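Local coordinates for sulfate transporter sulfate transporter family protein (Wolinella succinogenes, PDB 4DGF) that probably carries sulfate or related anions across the membrane as a SulP-family transporter, of which this chain is the cytoplasmic STAS domain, at residues 19-22 with 23-26; 43-46 with 47-50. All blocks are in the same frame, centred on the assembly; numbering follows the deposited sequence. Where two conformers were deposited one is given.

Interaction 1. Residues 19-22 with 23-26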
loop_
_atom_site.group_PDB
_atom_site.type_symbol
_atom_site.label_atom_id
_atom_site.label_comp_id
_atom_site.label_asym_id
_atom_site.label_seq_id
_atom_site.Cartn_x
_atom_site.Cartn_y
_atom_site.Cartn_z
ATOM N N VAL A 19 10.611 10.385 -7.704
ATOM C CA VAL A 19 10.736 11.476 -6.722
ATOM C C VAL A 19 9.731 11.290 -5.612
ATOM O O VAL A 19 8.503 11.352 -5.826
ATOM C CB VAL A 19 10.551 12.853 -7.388
ATOM C CG1 VAL A 19 10.486 13.938 -6.336
ATOM C CG2 VAL A 19 11.710 13.122 -8.339
ATOM N N VAL A 20 10.250 10.851 -4.472
ATOM C CA VAL A 20 9.383 10.521 -3.341
ATOM C C VAL A 20 9.331 11.628 -2.355
ATOM O O VAL A 20 10.359 11.995 -1.755
ATOM C CB VAL A 20 9.767 9.183 -2.656
ATOM C CG1 VAL A 20 8.775 8.898 -1.569
ATOM C CG2 VAL A 20 9.870 8.043 -3.672
ATOM N N PRO A 21 8.168 12.259 -2.213
ATOM C CA PRO A 21 8.114 13.367 -1.277
ATOM C C PRO A 21 8.540 12.998 0.115
ATOM O O PRO A 21 8.327 11.834 0.543
ATOM C CB PRO A 21 6.631 13.828 -1.316
ATOM C CG PRO A 21 6.050 13.183 -2.575
ATOM C CD PRO A 21 6.862 11.954 -2.816
ATOM N N LEU A 22 9.166 13.953 0.850
ATOM C CA LEU A 22 9.306 13.809 2.316
ATOM C C LEU A 22 7.942 13.573 2.995
ATOM O O LEU A 22 6.981 14.210 2.626
ATOM C CB LEU A 22 10.034 14.987 2.929
ATOM C CG LEU A 22 11.418 15.295 2.347
ATOM C CD1 LEU A 22 12.028 16.436 3.205
ATOM C CD2 LEU A 22 12.342 14.096 2.301
ATOM N N GLY A 23 7.884 12.659 3.965
ATOM C CA GLY A 23 6.626 12.307 4.682
ATOM C C GLY A 23 5.862 11.174 4.025
ATOM O O GLY A 23 4.821 10.820 4.526
ATOM N N VAL A 24 6.353 10.660 2.891
ATOM C CA VAL A 24 5.679 9.508 2.225
ATOM C C VAL A 24 6.632 8.303 2.482
ATOM O O VAL A 24 7.838 8.317 2.107
ATOM C CB VAL A 24 5.566 9.771 0.721
ATOM C CG1 VAL A 24 4.876 8.552 0.020
ATOM C CG2 VAL A 24 4.695 11.014 0.480
ATOM N N GLU A 25 6.124 7.243 3.078
ATOM C CA GLU A 25 6.889 6.009 3.130
ATOM C C GLU A 25 6.338 5.041 2.069
ATOM O O GLU A 25 5.142 5.077 1.731
ATOM C CB GLU A 25 6.688 5.379 4.488
ATOM C CG GLU A 25 7.618 4.157 4.752
ATOM C CD GLU A 25 9.109 4.423 4.386
ATOM O OE1 GLU A 25 9.739 4.973 5.304
ATOM O OE2 GLU A 25 9.598 4.095 3.257
ATOM N N ILE A 26 7.206 4.156 1.582
ATOM C CA ILE A 26 6.842 3.200 0.509
ATOM C C ILE A 26 7.313 1.802 0.921
ATOM O O ILE A 26 8.431 1.625 1.446
ATOM C CB ILE A 26 7.444 3.639 -0.828
ATOM C CG1 ILE A 26 6.841 5.043 -1.256
ATOM C CG2 ILE A 26 7.138 2.607 -1.914
ATOM C CD1 ILE A 26 7.651 5.767 -2.252
#
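A type II beta turn runs from Pro21 to Val24, with Leu22 and Gly23 at its corners, and is closed by a hydrogen bond from Val24 N to Pro21 O of 3.3 Å. Gly23, with no side chain, accepts the positive phi of 90° at the third position, where the Leu22 carbonyl oxygen lies close. The turn folds the incoming chain back beside the strand it starts. Pro21 crosses Val24 obliquely, its CB, CG and CD all near one methyl, with Pro21 CB 3.9 Å from Val24 CG2. With Val24 CG1 anti to the backbone N (chi1 179°), CG2 lies beside that N, on the side of the proline. Farther from the turn, Val20 and Ile26 meet tip to tip: Ile26 CD1 abuts both methyls of Val20, 3.4 Å from Val20 CG1 and 3.5 Å from Val20 CG2, tighter than ordinary van der Waals contact. Val20 CG1 also packs on Val24 CB at 4.0 Å, joining the two apolar pairs. On the strand itself, Glu25 bends back so that OE2 accepts a bond from Ile26 N at 2.9 Å. The apolar flank of the turn lies against helix 118-130, Pro21 on Leu122 and Lys126, Val24 on Ala125 and Val129, while Gly23 and Glu25 pair through their backbones with strand 54-58, beside which 24-28 forms an outer strand of the parallel sheet.

Interaction 2. Residues 43-46 with 47-50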
loop_
_atom_site.group_PDB
_atom_site.type_symbol
_atom_site.label_atom_id
_atom_site.label_comp_id
_atom_site.label_asym_id
_atom_site.label_seq_id
_atom_site.Cartn_x
_atom_site.Cartn_y
_atom_site.Cartn_z
ATOM N N GLY A 43 2.810 -4.860 11.970
ATOM C CA GLY A 43 3.424 -3.992 12.950
ATOM C C GLY A 43 4.416 -3.000 12.377
ATOM O O GLY A 43 5.075 -2.259 13.153
ATOM N N VAL A 44 4.512 -2.899 11.042
ATOM C CA VAL A 44 5.452 -1.971 10.465
ATOM C C VAL A 44 5.227 -0.529 10.924
ATOM O O VAL A 44 6.194 0.170 11.177
ATOM C CB VAL A 44 5.401 -2.034 8.930
ATOM C CG1 VAL A 44 5.982 -0.767 8.312
ATOM C CG2 VAL A 44 6.247 -3.266 8.417
ATOM N N LEU A 45 3.981 -0.064 11.085
ATOM C CA LEU A 45 3.846 1.312 11.538
ATOM C C LEU A 45 4.239 1.468 13.028
ATOM O O LEU A 45 4.554 2.545 13.445
ATOM C CB LEU A 45 2.434 1.824 11.297
ATOM C CG LEU A 45 2.050 2.499 9.989
ATOM C CD1 LEU A 45 0.682 3.106 10.267
ATOM C CD2 LEU A 45 2.979 3.601 9.475
ATOM N N ASP A 46 4.210 0.427 13.857
ATOM C CA ASP A 46 4.680 0.609 15.255
ATOM C C ASP A 46 6.223 0.679 15.354
ATOM O O ASP A 46 6.728 0.962 16.450
ATOM C CB ASP A 46 4.278 -0.562 16.149
ATOM C CG ASP A 46 2.741 -0.783 16.218
ATOM O OD1 ASP A 46 1.973 0.233 16.321
ATOM O OD2 ASP A 46 2.318 -1.986 16.169
ATOM N N VAL A 47 6.966 0.406 14.268
ATOM C CA VAL A 47 8.442 0.558 14.337
ATOM C C VAL A 47 9.022 1.669 13.451
ATOM O O VAL A 47 10.227 1.761 13.298
ATOM C CB VAL A 47 9.172 -0.786 14.073
ATOM C CG1 VAL A 47 8.579 -1.867 14.975
ATOM C CG2 VAL A 47 8.998 -1.194 12.611
ATOM N N ILE A 48 8.191 2.520 12.863
ATOM C CA ILE A 48 8.702 3.708 12.267
ATOM C C ILE A 48 8.610 4.811 13.362
ATOM O O ILE A 48 7.553 4.975 13.991
ATOM C CB ILE A 48 7.896 4.100 11.048
ATOM C CG1 ILE A 48 7.974 2.986 9.998
ATOM C CG2 ILE A 48 8.415 5.424 10.514
ATOM C CD1 ILE A 48 7.061 3.228 8.796
ATOM N N GLU A 49 9.721 5.497 13.628
ATOM C CA GLU A 49 9.767 6.523 14.694
ATOM C C GLU A 49 9.029 7.810 14.255
ATOM O O GLU A 49 8.211 8.344 15.006
ATOM C CB GLU A 49 11.224 6.826 15.121
ATOM N N GLU A 50 9.305 8.281 13.041
ATOM C CA GLU A 50 8.613 9.450 12.484
ATOM C C GLU A 50 7.436 9.037 11.579
ATOM O O GLU A 50 7.605 8.828 10.374
ATOM C CB GLU A 50 9.583 10.371 11.718
ATOM C CG GLU A 50 8.912 11.596 11.120
ATOM C CD GLU A 50 9.904 12.669 10.684
ATOM O OE1 GLU A 50 10.506 13.329 11.558
ATOM O OE2 GLU A 50 10.072 12.853 9.459
HETATM O O HOH W 1 4.926 5.314 12.838
#
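Val47 N reaches back to Val44 O, a hydrogen bond of 3.2 Å that closes a single tight turn; a second, weak bond runs from the same N-H to Gly43 O at 3.5 Å. One water then bridges the next step, donating to Leu45 O and to Ile48 O, each at 2.9 Å, and so ties the turn to the chain that leaves it at Ile48. Asp46 OD1 forms a salt bridge with Arg83 NH2 of helix 67-83. Around the Val44 carbonyl the packing is close: Val47 CG2 lies 3.4 Å from Val44 O, and Ile48 CG1 approaches the same oxygen at 3.5 Å. With Val47 CG1 beside the backbone N (chi1 -51°), CG2 comes between that N and the carbonyl carbon, facing Val44 O. The end of Ile48, CD1, crosses both Val44 CG1 and Leu45 CD2 at 4.2 Å. Buried Leu45 continues inward to Phe55, Ser79 and Cys80, while Val44 rests on Phe55 and Phe76. This is a turn with helical backbone angles in the connection from helix 35-41 to strand 54-58, part of the beta-alpha-beta crossover that links parallel strands 24-28 and 54-58 in the STAS domain.

Interactions 1 and 2 stand at the start and near the end of one beta-alpha-beta unit: residues 19-26 lead into the first strand, 24-28, whereas residues 43-50 follow helix 35-41 on the way back to the second, 54-58. Their centres are about 15 Å apart, yet they touch where Glu25 CG packs on Ile48 CD1 at 4.2 Å, so the methyl that spans Val44 and Leu45 also meets the first strand. Strand 54-58 is the common neighbour of both contacts, and both lie at the surface of the domain.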